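Local coordinates for MdcE (Pseudomonas aeruginosa, PDB 5VIP), which forms the gamma subunit of a biotin-independent malonate decarboxylase and probably takes part in carboxyl transfer from, or decarboxylation of, malonyl-S-ACP, at residues L227-V232 and T237-R242; R170-H175 and R244-E249; Q30-S35 and V58-V63; L26-A31 and E233-A238; D215-A218 and L222-R225. One frame throughout, in Å; residues are numbered along the deposited sequence.

Contact 1 (L227-V232 and T237-R242); sequences LPVETV and TADLVR
At the start of helix 237-254 the carboxylate of Asp-239 faces back into the loop that leads from edge strand 225-227, and takes up the backbone N-H groups of Glu-230 and Thr-231. The two main bonds are nearly straight and use the syn lone pairs: Glu-230 N reaches Asp-239 OD1 at 3.0 Å (168°), and Thr-231 N reaches Asp-239 OD2 at 3.1 Å (178°). A second link from Glu-230 N to OD2 is weak. Asp-239 CG lies anti to its own carbonyl carbon (chi1 -76°), which turns the carboxylate to the loop. Arg-242, one turn on, bends at chi3 and brings NH2 between two acids. It meets Asp-239 OD1 at 2.9 Å from above the carboxylate plane, and forms a salt bridge to Glu-230 OE2 at 2.5 Å on the anti side, with that oxygen lying in the guanidinium plane. The positive charge probably eases the approach of the two carboxylates. Ala-238 O lies over one guanidinium face, while Val-229 CB packs on Asp-239 OD1 at 3.7 Å. Ser-236, the N-cap, bonds Asp-239 N through OG, and Thr-231 OG1 binds Val-234 O. The result is a surface salt-bridge network in which an acid in the first turn of a helix grips the backbone of the loop that precedes it.

Contact 2 (R170-H175 and R244-E249); sequences RLIALH and RTCLGE
Cys-246 and Leu-247 are the two residues of helix segment 244-249 that meet strand segment 170-175, and both do so through Ile-172. Earlier on the helix, Arg-244 is engaged with another element: its NH2 bonds Leu-32 O at the end of helix 24-33. Thr-245 turns its hydroxyl back to Val-241 O on its own helix. Cys-246 comes next and carries most of the contact. Its SG stands anti to the backbone nitrogen (chi1 -171°), and this directs the sulfur at the strand, where it meets the end of Ile-172, CD1, at 3.7 Å. The branch methyl Ile-172 CG2 is a little farther from the same sulfur, at 4.1 Å, so SG rests against both arms of the isoleucine. The two segments share no hydrogen bond; this is plain apolar packing in the core, between one face of the six-stranded mixed sheet and the helix that follows its last strand, an arrangement consistent with the crotonase-like fold of carboxyltransferase relatives. Within the sheet, strand 170-174 runs parallel to its neighbours 148-152 and 225-227. At Leu-247 the CB does not aim at the strand, yet CD2 reaches Ile-172 CD1 at 4.3 Å, a looser touch, while the same side chain also packs on Ile-149 of the adjoining strand. One turn beyond Cys-246, Ala-250 touches Ile-172 as well, and within the sheet the isoleucine packs on Ile-149 and Leu-151.

Contact 3 (Q30-S35 and V58-V63); sequences QALAGS and VRFLAV
Apolar packing makes up this contact, with the ring of Phe-60 set against the last turn of helix 24-33. Leu-32 CB touches the ring at CE1, 3.7 Å away, and Ala-33 CB comes obliquely to CD2 at 3.9 Å. Between these two side chains the helix backbone itself lies over one ring face: Leu-32 C stands 4.1 Å above the plane, displaced toward the rim, and Leu-32 O lies 3.8 Å from Phe-60 CZ. With CG beside the backbone N (chi1 -67°), the Phe-60 ring stands off the strand toward helix 24-33. The setting is helix-on-sheet packing: strand 56-63 runs antiparallel to edge strand 46-53 and parallel to 106-113, and Phe-60 also touches Ala-51 and Leu-108 on those neighbours, while Leu-61 turns to helix 81-97 on the other face. No hydrogen bond crosses between the two segments. Gly-34 N closes the final helical turn on Gln-30 O at 2.9 Å, and the chain then leaves the helix at Gly-34 with a positive phi of 106°.

Contact 4 (L26-A31 and E233-A238); sequences LAWFQA and EVPSTA
Trp-28 NE1 donates to Val-232 O, a bond that ties helix 24-33 to the loop before helix 237-254 and holds the indole where Pro-235 can lie on its face. This is a CH-pi contact that joins the N-terminal helix 24-33 to the loop after edge strand 225-227, more than 200 residues later in the chain. Pro-235 CB sits over the six-membered ring of Trp-28, 3.7 Å from its centroid and 20° off the normal, while Pro-235 CG lies above the middle of the indole as a whole. Although the Trp-28 CB does not point there, the indole reaches the loop. One turn farther along the helix, Ala-31 CB closes on Pro-235 CG at 3.6 Å, so the indole face and the Ala-31 methyl meet adjoining sides of the pyrrolidine. The acidic end of Glu-233 turns to Arg-24, near the start of helix 24-33, in a salt bridge. Its backbone faces the helix instead: Glu-233 O approaches the methyl of Ala-27, with CB 3.2 Å away.

Contact 5 (D215-A218 and L222-R225); sequences DSYA and LLWR
The ring of Tyr-217 packs against two consecutive leucines of the loop after helix 214-219, one at its edge and one obliquely. Leu-223 comes to the edge, near the ring plane, with CG 3.7 Å from Tyr-217 CD2. Leu-222 meets the ring obliquely from the hydroxyl end: its CD1 is 3.5 Å from Tyr-217 CE1, and its CB lies 3.5 Å from Tyr-217 OH. Tyr-217 CG stands opposite the backbone nitrogen (chi1 -178°), which swings the ring toward these leucines. Its hydroxyl is not left to apolar neighbours alone, as it hydrogen-bonds Tyr-166 OH. This is the connection from helix 214-219 to edge strand 225-227 of the mixed sheet: the loop brings Leu-222 and Leu-223 back against the helix, with Leu-223 also packing on Leu-171 and Ala-173 of the neighbouring strand. Tyr-217 and Leu-222 are within reach of side chains of another protein chain, placing this connection close to an interface. Ala-218 CB adds a methyl contact with Leu-223 CD1 at 3.9 Å. Water 1 joins the two backbones: it donates to Ala-218 O at 2.8 Å and accepts from Leu-223 N at 3.0 Å.

Overall arrangement
Contacts 2 and 3 are buried and apolar, each setting a helix on the same six-stranded sheet; contacts 1 and 4 lie at the surface, their centres about 8 Å apart. Helix 237-254 serves contacts 1 and 2; helix 24-33 serves contacts 3 and 4, and contact 4 joins it to the loop leading into helix 237-254. Chemistry follows place: charged groups and backbone N-H donors dominate contact 1, a proline on an aromatic face contact 4, and aliphatic, sulfur or phenyl packing the core. Contact 5, partly buried and reached by another chain, is water-bridged and lies about 23 Å from contact 3 between centres, yet adjoins contact 2 through strand 170-174.

Contact 1 (L227-V232 and T237-R242)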
# COMPACT_ATOMS: atom_id res chain seq x y z
N LEU A 227 20.47 -13.23 -0.78
CA LEU A 227 21.87 -13.16 -0.37
C LEU A 227 22.11 -13.87 0.94
O LEU A 227 21.55 -13.50 1.97
CB LEU A 227 22.33 -11.71 -0.21
CG LEU A 227 22.37 -10.75 -1.39
CD1 LEU A 227 22.93 -9.41 -0.90
CD2 LEU A 227 23.20 -11.31 -2.53
N PRO A 228 22.98 -14.89 0.93
CA PRO A 228 23.32 -15.49 2.22
C PRO A 228 24.31 -14.62 2.97
O PRO A 228 25.10 -13.92 2.34
CB PRO A 228 23.95 -16.84 1.82
CG PRO A 228 24.50 -16.61 0.45
CD PRO A 228 23.58 -15.60 -0.21
N VAL A 229 24.26 -14.64 4.30
CA VAL A 229 25.18 -13.86 5.12
C VAL A 229 25.71 -14.72 6.29
O VAL A 229 25.04 -15.67 6.71
CB VAL A 229 24.51 -12.57 5.68
CG1 VAL A 229 24.12 -11.64 4.53
CG2 VAL A 229 23.29 -12.91 6.51
N GLU A 230 26.90 -14.40 6.80
CA GLU A 230 27.50 -15.18 7.90
C GLU A 230 26.90 -14.85 9.26
O GLU A 230 26.57 -15.76 10.04
CB GLU A 230 29.02 -14.97 7.97
CG GLU A 230 29.72 -14.92 6.63
CD GLU A 230 31.18 -14.43 6.74
OE1 GLU A 230 31.75 -14.48 7.85
OE2 GLU A 230 31.75 -14.01 5.70
N THR A 231 26.81 -13.56 9.57
CA THR A 231 26.26 -13.10 10.84
C THR A 231 25.21 -12.05 10.52
O THR A 231 25.51 -10.86 10.38
CB THR A 231 27.34 -12.51 11.77
OG1 THR A 231 28.09 -11.52 11.07
CG2 THR A 231 28.30 -13.60 12.26
N VAL A 232 23.98 -12.50 10.41
CA VAL A 232 22.87 -11.66 10.00
C VAL A 232 22.56 -10.55 11.01
O VAL A 232 22.12 -9.46 10.64
CB VAL A 232 21.62 -12.53 9.75
CG1 VAL A 232 21.18 -13.21 11.04
CG2 VAL A 232 20.49 -11.70 9.17
N THR A 237 32.55 -8.05 7.92
CA THR A 237 33.12 -7.19 6.89
C THR A 237 32.81 -7.75 5.51
O THR A 237 32.47 -7.01 4.59
CB THR A 237 34.65 -7.04 7.05
OG1 THR A 237 34.95 -6.59 8.37
CG2 THR A 237 35.20 -6.02 6.05
N ALA A 238 32.92 -9.07 5.38
CA ALA A 238 32.64 -9.75 4.11
C ALA A 238 31.16 -9.64 3.74
O ALA A 238 30.81 -9.51 2.56
CB ALA A 238 33.04 -11.22 4.19
N ASP A 239 30.30 -9.70 4.75
CA ASP A 239 28.86 -9.53 4.54
C ASP A 239 28.57 -8.14 3.97
O ASP A 239 27.85 -7.99 2.97
CB ASP A 239 28.11 -9.72 5.85
CG ASP A 239 27.99 -11.18 6.25
OD1 ASP A 239 28.11 -12.05 5.37
OD2 ASP A 239 27.73 -11.44 7.44
N LEU A 240 29.16 -7.13 4.61
CA LEU A 240 28.98 -5.74 4.21
C LEU A 240 29.43 -5.56 2.76
O LEU A 240 28.77 -4.90 1.97
CB LEU A 240 29.75 -4.82 5.16
CG LEU A 240 29.39 -3.34 5.25
CD1 LEU A 240 27.88 -3.17 5.47
CD2 LEU A 240 30.17 -2.68 6.39
N VAL A 241 30.55 -6.20 2.42
CA VAL A 241 31.08 -6.17 1.07
C VAL A 241 30.14 -6.85 0.07
O VAL A 241 29.91 -6.34 -1.03
CB VAL A 241 32.48 -6.84 1.00
CG1 VAL A 241 32.92 -7.04 -0.44
CG2 VAL A 241 33.49 -6.02 1.78
N ARG A 242 29.60 -8.01 0.44
CA ARG A 242 28.70 -8.72 -0.45
C ARG A 242 27.41 -7.91 -0.66
O ARG A 242 26.91 -7.81 -1.78
CB ARG A 242 28.38 -10.12 0.08
CG ARG A 242 29.55 -11.12 -0.02
CD ARG A 242 29.17 -12.55 0.39
NE ARG A 242 29.19 -12.72 1.83
CZ ARG A 242 30.26 -13.14 2.52
NH1 ARG A 242 31.38 -13.43 1.88
NH2 ARG A 242 30.19 -13.26 3.84

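Contact 2 (R170-H175 and R244-E249)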
# COMPACT_ATOMS: atom_id res chain seq x y z
N ARG A 170 13.61 -2.75 -7.13
CA ARG A 170 14.23 -4.07 -6.94
C ARG A 170 14.20 -4.45 -5.48
O ARG A 170 14.48 -3.63 -4.61
CB ARG A 170 15.68 -4.09 -7.44
CG ARG A 170 15.87 -3.68 -8.89
CD ARG A 170 15.47 -4.77 -9.87
NE ARG A 170 15.87 -4.36 -11.21
CZ ARG A 170 15.21 -3.48 -11.95
NH1 ARG A 170 14.09 -2.92 -11.49
NH2 ARG A 170 15.66 -3.15 -13.14
N LEU A 171 13.84 -5.71 -5.21
CA LEU A 171 13.82 -6.23 -3.85
C LEU A 171 14.94 -7.26 -3.67
O LEU A 171 15.05 -8.22 -4.44
CB LEU A 171 12.48 -6.88 -3.53
CG LEU A 171 11.26 -5.96 -3.38
CD1 LEU A 171 10.02 -6.80 -3.16
CD2 LEU A 171 11.45 -4.98 -2.23
N ILE A 172 15.76 -7.04 -2.65
CA ILE A 172 16.82 -7.98 -2.28
C ILE A 172 16.59 -8.44 -0.86
O ILE A 172 16.38 -7.62 0.03
CB ILE A 172 18.22 -7.33 -2.39
CG1 ILE A 172 18.50 -6.94 -3.84
CG2 ILE A 172 19.31 -8.26 -1.81
CD1 ILE A 172 19.61 -5.90 -3.99
N ALA A 173 16.62 -9.75 -0.63
CA ALA A 173 16.41 -10.27 0.71
C ALA A 173 17.64 -11.04 1.19
O ALA A 173 18.29 -11.72 0.41
CB ALA A 173 15.18 -11.18 0.75
N LEU A 174 17.95 -10.92 2.48
CA LEU A 174 18.93 -11.82 3.09
C LEU A 174 18.31 -13.21 3.22
O LEU A 174 17.13 -13.35 3.57
CB LEU A 174 19.39 -11.28 4.44
CG LEU A 174 19.96 -9.86 4.37
CD1 LEU A 174 20.49 -9.41 5.71
CD2 LEU A 174 21.01 -9.75 3.29
N HIS A 175 19.09 -14.24 2.90
CA HIS A 175 18.60 -15.60 2.94
C HIS A 175 18.80 -16.14 4.34
O HIS A 175 19.82 -16.79 4.63
CB HIS A 175 19.31 -16.47 1.89
CG HIS A 175 18.73 -17.84 1.73
ND1 HIS A 175 19.25 -18.95 2.36
CD2 HIS A 175 17.67 -18.28 1.01
CE1 HIS A 175 18.54 -20.01 2.04
NE2 HIS A 175 17.57 -19.64 1.22
N ARG A 244 26.91 -4.56 -0.20
CA ARG A 244 27.21 -3.34 -0.95
C ARG A 244 27.36 -3.64 -2.44
O ARG A 244 26.89 -2.87 -3.28
CB ARG A 244 28.47 -2.66 -0.41
CG ARG A 244 28.18 -1.74 0.76
CD ARG A 244 29.44 -1.19 1.39
NE ARG A 244 29.08 -0.30 2.49
CZ ARG A 244 29.91 0.09 3.45
NH1 ARG A 244 31.16 -0.33 3.45
NH2 ARG A 244 29.48 0.90 4.42
N THR A 245 28.00 -4.76 -2.75
CA THR A 245 28.20 -5.17 -4.13
C THR A 245 26.86 -5.41 -4.82
O THR A 245 26.62 -4.92 -5.92
CB THR A 245 29.04 -6.45 -4.22
OG1 THR A 245 30.35 -6.17 -3.70
CG2 THR A 245 29.16 -6.91 -5.66
N CYS A 246 25.99 -6.16 -4.14
CA CYS A 246 24.68 -6.49 -4.67
C CYS A 246 23.81 -5.24 -4.86
O CYS A 246 23.16 -5.08 -5.89
CB CYS A 246 23.99 -7.49 -3.74
SG CYS A 246 22.46 -8.20 -4.40
N LEU A 247 23.83 -4.34 -3.88
CA LEU A 247 23.13 -3.05 -4.00
C LEU A 247 23.64 -2.26 -5.20
O LEU A 247 22.86 -1.63 -5.93
CB LEU A 247 23.29 -2.22 -2.73
CG LEU A 247 22.68 -2.73 -1.43
CD1 LEU A 247 23.13 -1.86 -0.26
CD2 LEU A 247 21.14 -2.76 -1.53
N GLY A 248 24.96 -2.28 -5.40
CA GLY A 248 25.58 -1.64 -6.54
C GLY A 248 25.07 -2.20 -7.85
O GLY A 248 24.77 -1.45 -8.79
N GLU A 249 24.97 -3.52 -7.93
CA GLU A 249 24.48 -4.16 -9.15
C GLU A 249 22.98 -3.90 -9.38
O GLU A 249 22.53 -3.77 -10.52
CB GLU A 249 24.78 -5.66 -9.10
CG GLU A 249 26.28 -5.94 -9.15
CD GLU A 249 26.64 -7.37 -8.82
OE1 GLU A 249 25.72 -8.22 -8.71
OE2 GLU A 249 27.85 -7.64 -8.68

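Contact 3 (Q30-S35 and V58-V63)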
# COMPACT_ATOMS: atom_id res chain seq x y z
N GLN A 30 23.43 1.05 10.56
CA GLN A 30 24.69 1.56 11.09
C GLN A 30 25.85 1.06 10.24
O GLN A 30 26.72 1.84 9.84
CB GLN A 30 24.88 1.14 12.55
CG GLN A 30 26.01 1.87 13.25
CD GLN A 30 26.54 1.13 14.46
OE1 GLN A 30 26.43 -0.10 14.55
NE2 GLN A 30 27.10 1.87 15.41
N ALA A 31 25.85 -0.25 9.95
CA ALA A 31 26.90 -0.86 9.14
C ALA A 31 27.01 -0.25 7.75
O ALA A 31 28.11 -0.01 7.25
CB ALA A 31 26.66 -2.35 9.04
N LEU A 32 25.87 0.01 7.12
CA LEU A 32 25.88 0.47 5.74
C LEU A 32 26.03 1.99 5.62
O LEU A 32 26.67 2.48 4.70
CB LEU A 32 24.60 0.01 5.02
CG LEU A 32 24.49 -1.47 4.68
CD1 LEU A 32 23.02 -1.89 4.54
CD2 LEU A 32 25.25 -1.76 3.39
N ALA A 33 25.43 2.74 6.54
CA ALA A 33 25.40 4.19 6.41
C ALA A 33 26.54 4.85 7.17
O ALA A 33 27.04 5.89 6.75
CB ALA A 33 24.06 4.74 6.89
N GLY A 34 26.93 4.26 8.29
CA GLY A 34 28.08 4.73 9.04
C GLY A 34 27.73 5.46 10.32
O GLY A 34 28.61 5.77 11.12
N SER A 35 26.44 5.72 10.51
CA SER A 35 25.97 6.43 11.70
C SER A 35 24.87 5.64 12.42
O SER A 35 24.31 4.70 11.86
CB SER A 35 25.47 7.84 11.33
OG SER A 35 24.39 7.79 10.41
N VAL A 58 23.23 8.20 -2.69
CA VAL A 58 22.16 7.38 -2.13
C VAL A 58 21.65 7.93 -0.79
O VAL A 58 22.37 8.65 -0.09
CB VAL A 58 22.59 5.90 -1.91
CG1 VAL A 58 23.26 5.35 -3.15
CG2 VAL A 58 23.51 5.77 -0.72
N ARG A 59 20.42 7.59 -0.45
CA ARG A 59 19.89 7.88 0.87
C ARG A 59 19.36 6.59 1.48
O ARG A 59 18.52 5.91 0.88
CB ARG A 59 18.79 8.96 0.80
CG ARG A 59 17.98 9.13 2.08
CD ARG A 59 17.08 10.38 2.00
NE ARG A 59 17.86 11.61 2.16
CZ ARG A 59 17.35 12.79 2.50
NH1 ARG A 59 16.05 12.94 2.70
NH2 ARG A 59 18.16 13.84 2.64
N PHE A 60 19.89 6.23 2.65
CA PHE A 60 19.43 5.06 3.40
C PHE A 60 18.24 5.43 4.28
O PHE A 60 18.23 6.48 4.92
CB PHE A 60 20.56 4.48 4.28
CG PHE A 60 21.71 3.88 3.52
CD1 PHE A 60 21.71 2.53 3.17
CD2 PHE A 60 22.82 4.65 3.18
CE1 PHE A 60 22.78 1.97 2.48
CE2 PHE A 60 23.89 4.09 2.50
CZ PHE A 60 23.87 2.75 2.15
N LEU A 61 17.24 4.55 4.34
CA LEU A 61 16.10 4.78 5.22
C LEU A 61 15.76 3.50 5.94
O LEU A 61 15.63 2.46 5.32
CB LEU A 61 14.87 5.26 4.44
CG LEU A 61 15.00 6.54 3.63
CD1 LEU A 61 15.15 6.20 2.16
CD2 LEU A 61 13.78 7.41 3.85
N ALA A 62 15.58 3.60 7.24
CA ALA A 62 15.20 2.46 8.04
C ALA A 62 14.23 2.88 9.13
O ALA A 62 14.40 3.92 9.77
CB ALA A 62 16.45 1.80 8.67
N VAL A 63 13.20 2.07 9.32
CA VAL A 63 12.37 2.18 10.50
C VAL A 63 12.97 1.30 11.59
O VAL A 63 13.33 0.15 11.32
CB VAL A 63 10.93 1.77 10.21
CG1 VAL A 63 10.09 1.87 11.48
CG2 VAL A 63 10.36 2.63 9.09

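Contact 4 (L26-A31 and E233-A238)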
# COMPACT_ATOMS: atom_id res chain seq x y z
N LEU A 26 18.39 -1.61 12.53
CA LEU A 26 19.32 -0.64 13.09
C LEU A 26 20.77 -1.09 12.88
O LEU A 26 21.62 -0.30 12.47
CB LEU A 26 19.05 -0.45 14.58
CG LEU A 26 19.90 0.60 15.30
CD1 LEU A 26 19.83 1.95 14.59
CD2 LEU A 26 19.44 0.72 16.75
N ALA A 27 21.03 -2.36 13.16
CA ALA A 27 22.35 -2.96 12.97
C ALA A 27 22.84 -2.77 11.54
O ALA A 27 23.98 -2.35 11.31
CB ALA A 27 22.32 -4.42 13.32
N TRP A 28 21.98 -3.05 10.57
CA TRP A 28 22.39 -2.93 9.18
C TRP A 28 22.45 -1.49 8.71
O TRP A 28 23.27 -1.15 7.85
CB TRP A 28 21.46 -3.73 8.28
CG TRP A 28 21.84 -5.18 8.27
CD1 TRP A 28 21.43 -6.14 9.14
CD2 TRP A 28 22.73 -5.82 7.35
NE1 TRP A 28 22.00 -7.35 8.82
CE2 TRP A 28 22.80 -7.18 7.71
CE3 TRP A 28 23.46 -5.38 6.24
CZ2 TRP A 28 23.58 -8.10 7.02
CZ3 TRP A 28 24.24 -6.30 5.55
CH2 TRP A 28 24.29 -7.64 5.94
N PHE A 29 21.59 -0.63 9.25
CA PHE A 29 21.67 0.79 8.93
C PHE A 29 23.03 1.34 9.33
O PHE A 29 23.69 2.03 8.54
CB PHE A 29 20.57 1.58 9.61
CG PHE A 29 20.63 3.06 9.34
CD1 PHE A 29 20.03 3.60 8.20
CD2 PHE A 29 21.29 3.91 10.22
CE1 PHE A 29 20.09 4.97 7.95
CE2 PHE A 29 21.35 5.27 9.97
CZ PHE A 29 20.75 5.80 8.83
N GLN A 30 23.43 1.05 10.56
CA GLN A 30 24.69 1.56 11.09
C GLN A 30 25.85 1.06 10.24
O GLN A 30 26.72 1.84 9.84
CB GLN A 30 24.88 1.14 12.55
CG GLN A 30 26.01 1.87 13.25
CD GLN A 30 26.54 1.13 14.46
OE1 GLN A 30 26.43 -0.10 14.55
NE2 GLN A 30 27.10 1.87 15.41
N ALA A 31 25.85 -0.25 9.95
CA ALA A 31 26.90 -0.86 9.14
C ALA A 31 27.01 -0.25 7.75
O ALA A 31 28.11 -0.01 7.25
CB ALA A 31 26.66 -2.35 9.04
N GLU A 233 22.81 -10.81 12.30
CA GLU A 233 22.46 -9.86 13.35
C GLU A 233 23.40 -8.65 13.36
O GLU A 233 22.97 -7.52 13.60
CB GLU A 233 22.47 -10.54 14.72
CG GLU A 233 21.67 -11.83 14.80
CD GLU A 233 20.17 -11.64 14.54
OE1 GLU A 233 19.63 -10.53 14.79
OE2 GLU A 233 19.53 -12.62 14.09
N VAL A 234 24.69 -8.89 13.15
CA VAL A 234 25.65 -7.82 12.90
C VAL A 234 26.57 -8.27 11.78
O VAL A 234 27.39 -9.17 11.97
CB VAL A 234 26.52 -7.48 14.13
CG1 VAL A 234 26.95 -6.02 14.06
CG2 VAL A 234 25.78 -7.75 15.43
N PRO A 235 26.43 -7.64 10.61
CA PRO A 235 27.17 -8.11 9.44
C PRO A 235 28.68 -8.13 9.66
O PRO A 235 29.23 -7.24 10.31
CB PRO A 235 26.80 -7.09 8.36
CG PRO A 235 26.38 -5.89 9.11
CD PRO A 235 25.69 -6.40 10.32
N SER A 236 29.31 -9.15 9.12
CA SER A 236 30.76 -9.23 9.07
C SER A 236 31.25 -8.27 7.99
O SER A 236 30.44 -7.73 7.23
CB SER A 236 31.22 -10.65 8.77
OG SER A 236 30.97 -10.96 7.40
N THR A 237 32.55 -8.05 7.92
CA THR A 237 33.12 -7.19 6.89
C THR A 237 32.81 -7.75 5.51
O THR A 237 32.47 -7.01 4.59
CB THR A 237 34.65 -7.04 7.05
OG1 THR A 237 34.95 -6.59 8.37
CG2 THR A 237 35.20 -6.02 6.05
N ALA A 238 32.92 -9.07 5.38
CA ALA A 238 32.64 -9.75 4.11
C ALA A 238 31.16 -9.64 3.74
O ALA A 238 30.81 -9.51 2.56
CB ALA A 238 33.04 -11.22 4.19

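Contact 5 (D215-A218 and L222-R225)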
# COMPACT_ATOMS: atom_id res chain seq x y z
N ASP A 215 12.38 -18.55 1.18
CA ASP A 215 12.47 -19.40 -0.01
C ASP A 215 11.12 -19.49 -0.73
O ASP A 215 11.04 -19.37 -1.95
CB ASP A 215 12.97 -20.79 0.36
CG ASP A 215 14.47 -20.85 0.49
OD1 ASP A 215 15.16 -20.12 -0.25
OD2 ASP A 215 14.97 -21.63 1.33
N SER A 216 10.06 -19.71 0.05
CA SER A 216 8.71 -19.71 -0.48
C SER A 216 8.39 -18.40 -1.20
O SER A 216 7.87 -18.41 -2.31
CB SER A 216 7.70 -19.93 0.64
OG SER A 216 7.84 -21.23 1.19
N TYR A 217 8.72 -17.28 -0.56
CA TYR A 217 8.45 -15.97 -1.15
C TYR A 217 9.21 -15.80 -2.45
O TYR A 217 8.66 -15.32 -3.44
CB TYR A 217 8.82 -14.84 -0.16
CG TYR A 217 8.52 -13.45 -0.68
CD1 TYR A 217 7.22 -12.96 -0.68
CD2 TYR A 217 9.53 -12.62 -1.14
CE1 TYR A 217 6.93 -11.68 -1.15
CE2 TYR A 217 9.26 -11.34 -1.61
CZ TYR A 217 7.95 -10.88 -1.61
OH TYR A 217 7.67 -9.61 -2.07
N ALA A 218 10.48 -16.23 -2.46
CA ALA A 218 11.31 -16.16 -3.65
C ALA A 218 10.71 -16.96 -4.81
O ALA A 218 10.83 -16.56 -5.98
CB ALA A 218 12.75 -16.65 -3.33
N LEU A 222 9.02 -12.63 -6.76
CA LEU A 222 8.93 -11.25 -6.28
C LEU A 222 10.26 -10.65 -5.80
O LEU A 222 10.33 -9.46 -5.52
CB LEU A 222 7.91 -11.18 -5.14
CG LEU A 222 6.48 -11.51 -5.58
CD1 LEU A 222 5.57 -11.74 -4.39
CD2 LEU A 222 5.93 -10.40 -6.47
N LEU A 223 11.31 -11.47 -5.70
CA LEU A 223 12.64 -10.95 -5.37
C LEU A 223 13.53 -10.84 -6.60
O LEU A 223 13.50 -11.72 -7.46
CB LEU A 223 13.33 -11.84 -4.33
CG LEU A 223 12.70 -11.87 -2.95
CD1 LEU A 223 13.31 -12.98 -2.12
CD2 LEU A 223 12.84 -10.52 -2.25
N TRP A 224 14.33 -9.78 -6.67
CA TRP A 224 15.36 -9.70 -7.69
C TRP A 224 16.51 -10.66 -7.33
O TRP A 224 16.95 -11.45 -8.16
CB TRP A 224 15.85 -8.27 -7.84
CG TRP A 224 16.73 -8.03 -9.00
CD1 TRP A 224 16.38 -8.10 -10.32
CD2 TRP A 224 18.10 -7.66 -8.96
NE1 TRP A 224 17.47 -7.81 -11.11
CE2 TRP A 224 18.54 -7.53 -10.30
CE3 TRP A 224 19.02 -7.42 -7.92
CZ2 TRP A 224 19.85 -7.18 -10.62
CZ3 TRP A 224 20.31 -7.07 -8.25
CH2 TRP A 224 20.72 -6.96 -9.59
N ARG A 225 16.92 -10.64 -6.06
CA ARG A 225 17.94 -11.54 -5.55
C ARG A 225 17.86 -11.86 -4.09
O ARG A 225 17.34 -11.09 -3.34
CB ARG A 225 19.31 -10.94 -5.77
CG ARG A 225 19.66 -10.83 -7.21
CD ARG A 225 21.10 -11.02 -7.51
NE ARG A 225 21.41 -10.75 -8.88
CZ ARG A 225 20.63 -11.00 -9.93
NH1 ARG A 225 19.44 -11.55 -9.82
NH2 ARG A 225 21.07 -10.68 -11.13
O HOH W 1 11.90 -14.18 -6.88